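Ribonuclease S-F11 (Nicotiana alata, PDB 1IOO) cleaves RNA as a secreted T2-family ribonuclease of the style associated with self-incompatibility, by which the plant rejects its own pollen. Local coordinates at residues Leu43-Pro48 against Tyr88-Ser93. Residues are numbered along the deposited sequence; the frame is centred on the assembly and turned at random.
Sequences LHNCKP and YIKHGS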
ATOM      1  N   LEU A  43       2.326  14.235   6.538  1.00 20.85           N
ATOM      2  CA  LEU A  43       1.539  15.139   5.713  1.00 19.03           C
ATOM      3  C   LEU A  43       0.178  14.521   5.406  1.00 17.33           C
ATOM      4  O   LEU A  43       0.105  13.382   4.947  1.00 14.22           O
ATOM      5  CB  LEU A  43       2.295  15.406   4.411  1.00 19.76           C
ATOM      6  CG  LEU A  43       1.761  16.470   3.459  1.00 19.67           C
ATOM      7  CD1 LEU A  43       1.629  17.798   4.197  1.00 20.54           C
ATOM      8  CD2 LEU A  43       2.706  16.594   2.274  1.00 20.76           C
ATOM      9  N   HIS A  44      -0.896  15.260   5.671  1.00 15.37           N
ATOM     10  CA  HIS A  44      -2.243  14.742   5.434  1.00 15.69           C
ATOM     11  C   HIS A  44      -3.290  15.848   5.482  1.00 15.46           C
ATOM     12  O   HIS A  44      -3.057  16.914   6.050  1.00 14.83           O
ATOM     13  CB  HIS A  44      -2.578  13.673   6.482  1.00 18.09           C
ATOM     14  CG  HIS A  44      -2.585  14.186   7.890  1.00 20.00           C
ATOM     15  ND1 HIS A  44      -3.718  14.682   8.496  1.00 21.76           N
ATOM     16  CD2 HIS A  44      -1.588  14.306   8.799  1.00 21.76           C
ATOM     17  CE1 HIS A  44      -3.420  15.086   9.719  1.00 22.71           C
ATOM     18  NE2 HIS A  44      -2.134  14.869   9.927  1.00 22.01           N
ATOM     19  N   ASN A  45      -4.448  15.575   4.885  1.00 15.75           N
ATOM     20  CA  ASN A  45      -5.558  16.522   4.854  1.00 16.32           C
ATOM     21  C   ASN A  45      -5.095  17.905   4.425  1.00 16.24           C
ATOM     22  O   ASN A  45      -5.332  18.898   5.115  1.00 17.50           O
ATOM     23  CB  ASN A  45      -6.230  16.601   6.225  1.00 17.30           C
ATOM     24  CG  ASN A  45      -6.873  15.291   6.634  1.00 19.32           C
ATOM     25  OD1 ASN A  45      -6.495  14.682   7.637  1.00 22.89           O
ATOM     26  ND2 ASN A  45      -7.850  14.847   5.854  1.00 20.41           N
ATOM     27  N   CYS A  46      -4.434  17.961   3.275  1.00 17.74           N
ATOM     28  CA  CYS A  46      -3.942  19.213   2.732  1.00 18.87           C
ATOM     29  C   CYS A  46      -5.086  20.034   2.144  1.00 21.01           C
ATOM     30  O   CYS A  46      -6.067  19.481   1.644  1.00 20.15           O
ATOM     31  CB  CYS A  46      -2.871  18.917   1.673  1.00 19.60           C
ATOM     32  SG  CYS A  46      -1.399  18.086   2.375  1.00 21.59           S
ATOM     33  N   LYS A  47      -4.973  21.355   2.232  1.00 22.33           N
ATOM     34  CA  LYS A  47      -6.004  22.238   1.708  1.00 23.98           C
ATOM     35  C   LYS A  47      -5.594  22.819   0.362  1.00 23.62           C
ATOM     36  O   LYS A  47      -4.411  23.019   0.096  1.00 26.00           O
ATOM     37  CB  LYS A  47      -6.291  23.370   2.701  1.00 26.81           C
ATOM     38  CG  LYS A  47      -6.705  22.891   4.085  1.00 28.63           C
ATOM     39  CD  LYS A  47      -7.964  22.033   4.037  1.00 31.10           C
ATOM     40  CE  LYS A  47      -8.303  21.485   5.418  1.00 33.17           C
ATOM     41  NZ  LYS A  47      -9.531  20.641   5.404  1.00 34.67           N
ATOM     42  N   PRO A  48      -6.576  23.096  -0.509  1.00 22.99           N
ATOM     43  CA  PRO A  48      -7.989  22.861  -0.212  1.00 22.79           C
ATOM     44  C   PRO A  48      -8.399  21.420  -0.476  1.00 21.19           C
ATOM     45  O   PRO A  48      -7.748  20.708  -1.244  1.00 20.52           O
ATOM     46  CB  PRO A  48      -8.694  23.831  -1.150  1.00 22.48           C
ATOM     47  CG  PRO A  48      -7.830  23.754  -2.371  1.00 23.03           C
ATOM     48  CD  PRO A  48      -6.425  23.817  -1.786  1.00 22.96           C
ATOM     49  N   TYR A  88      -8.307   9.795  -1.278  1.00  8.30           N
ATOM     50  CA  TYR A  88      -8.070  10.942  -2.150  1.00  9.63           C
ATOM     51  C   TYR A  88      -8.094  12.253  -1.366  1.00 10.05           C
ATOM     52  O   TYR A  88      -7.237  13.114  -1.553  1.00  9.43           O
ATOM     53  CB  TYR A  88      -9.114  11.005  -3.266  1.00  9.60           C
ATOM     54  CG  TYR A  88      -8.852  12.128  -4.243  1.00 10.57           C
ATOM     55  CD1 TYR A  88      -7.656  12.177  -4.953  1.00 11.45           C
ATOM     56  CD2 TYR A  88      -9.788  13.143  -4.448  1.00 11.69           C
ATOM     57  CE1 TYR A  88      -7.387  13.206  -5.845  1.00 13.27           C
ATOM     58  CE2 TYR A  88      -9.531  14.184  -5.341  1.00 11.87           C
ATOM     59  CZ  TYR A  88      -8.326  14.205  -6.036  1.00 13.53           C
ATOM     60  OH  TYR A  88      -8.057  15.218  -6.931  1.00 16.58           O
ATOM     61  N   ILE A  89      -9.081  12.406  -0.492  1.00 10.05           N
ATOM     62  CA  ILE A  89      -9.204  13.628   0.287  1.00  9.94           C
ATOM     63  C   ILE A  89      -8.093  13.754   1.328  1.00 10.09           C
ATOM     64  O   ILE A  89      -7.545  14.838   1.530  1.00  9.94           O
ATOM     65  CB  ILE A  89     -10.585  13.701   0.970  1.00 11.61           C
ATOM     66  CG1 ILE A  89     -11.655  13.876  -0.108  1.00 13.74           C
ATOM     67  CG2 ILE A  89     -10.633  14.850   1.969  1.00 13.69           C
ATOM     68  CD1 ILE A  89     -13.055  13.814   0.401  1.00 18.11           C
ATOM     69  N   LYS A  90      -7.737  12.646   1.966  1.00 10.12           N
ATOM     70  CA  LYS A  90      -6.719  12.686   3.009  1.00 10.97           C
ATOM     71  C   LYS A  90      -5.294  12.743   2.446  1.00 11.52           C
ATOM     72  O   LYS A  90      -4.440  13.441   2.995  1.00 12.66           O
ATOM     73  CB  LYS A  90      -6.856  11.464   3.923  1.00 13.90           C
ATOM     74  CG  LYS A  90      -5.891  11.464   5.100  1.00 16.40           C
ATOM     75  CD  LYS A  90      -6.130  10.270   6.013  1.00 19.75           C
ATOM     76  CE  LYS A  90      -5.227  10.321   7.233  1.00 22.62           C
ATOM     77  NZ  LYS A  90      -5.511   9.200   8.170  1.00 26.03           N
ATOM     78  N   HIS A  91      -5.030  12.021   1.362  1.00  9.93           N
ATOM     79  CA  HIS A  91      -3.672  11.966   0.822  1.00 11.39           C
ATOM     80  C   HIS A  91      -3.554  12.585  -0.562  1.00  9.73           C
ATOM     81  O   HIS A  91      -2.592  13.300  -0.842  1.00  9.27           O
ATOM     82  CB  HIS A  91      -3.193  10.515   0.824  1.00 11.18           C
ATOM     83  CG  HIS A  91      -3.001   9.966   2.203  1.00 11.82           C
ATOM     84  ND1 HIS A  91      -2.009  10.419   3.047  1.00 13.15           N
ATOM     85  CD2 HIS A  91      -3.701   9.043   2.906  1.00 12.89           C
ATOM     86  CE1 HIS A  91      -2.108   9.801   4.211  1.00 12.79           C
ATOM     87  NE2 HIS A  91      -3.127   8.962   4.152  1.00 14.15           N
ATOM     88  N   GLY A  92      -4.511  12.303  -1.438  1.00  9.91           N
ATOM     89  CA  GLY A  92      -4.442  12.875  -2.772  1.00  9.83           C
ATOM     90  C   GLY A  92      -4.395  14.391  -2.730  1.00 10.74           C
ATOM     91  O   GLY A  92      -3.853  15.049  -3.618  1.00 10.93           O
ATOM     92  N   SER A  93      -4.968  14.949  -1.671  1.00 10.23           N
ATOM     93  CA  SER A  93      -5.019  16.400  -1.496  1.00 11.25           C
ATOM     94  C   SER A  93      -3.627  17.009  -1.307  1.00 12.08           C
ATOM     95  O   SER A  93      -3.450  18.220  -1.438  1.00 12.07           O
ATOM     96  CB  SER A  93      -5.864  16.732  -0.268  1.00  9.69           C
ATOM     97  OG  SER A  93      -5.296  16.160   0.906  1.00 10.91           O
TER
HETATM   98  O   HOH W   1      -0.358  12.469   2.438  1.00 15.02           O
HETATM   99  O   HOH W   2      -8.056  17.548   2.270  1.00 16.68           O
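Asn45 N donates to Lys90 O, 2.9 Å away and on a lone pair in the carbonyl plane, pinning loop 43-48 to helix 82-92. His44 adds a CA-H...O contact to the same oxygen. Next along the loop, Cys46 N reaches Ser93 OG in a weak, bent bond of 3.1 Å (133° at the hydrogen). That hydroxyl sits between its own backbone N and carbonyl carbon (chi1 61°), a rotation from which it also donates to Ile89 O at 2.7 Å, coming from above the carbonyl plane. Water 2 donates to both Cys46 O and Ile89 O, a second bridge between loop and helix. An alanine in place of Ser93 would probably leave Cys46 N without this partner, with water 2 as the remaining link from Cys46 to Ile89 O.

On the outer side the amide of Asn45 lies across the root of the Lys90 side chain, ND2 being 3.7 Å from Lys90 CA. Its OD1 accepts a nearly straight bond from His44 ND1 (168°), almost in the imidazole plane, which holds the amide's rotation. At the other end, water 1 donates to Leu43 O and meets His91 ND1 at the ring edge, 2.7 Å from each. Lys90 CG lies over one face of that imidazole, toward its rim, and Trp35 stacks with the ring.

Further out, the Cys46-Cys94 disulfide ties the loop covalently to the residue just after Ser93. His91 is the proton acceptor, and Lys90 probably contacts the RNA phosphate. Bonds, waters and disulfide join the loop here, beside the RNase T2 active site.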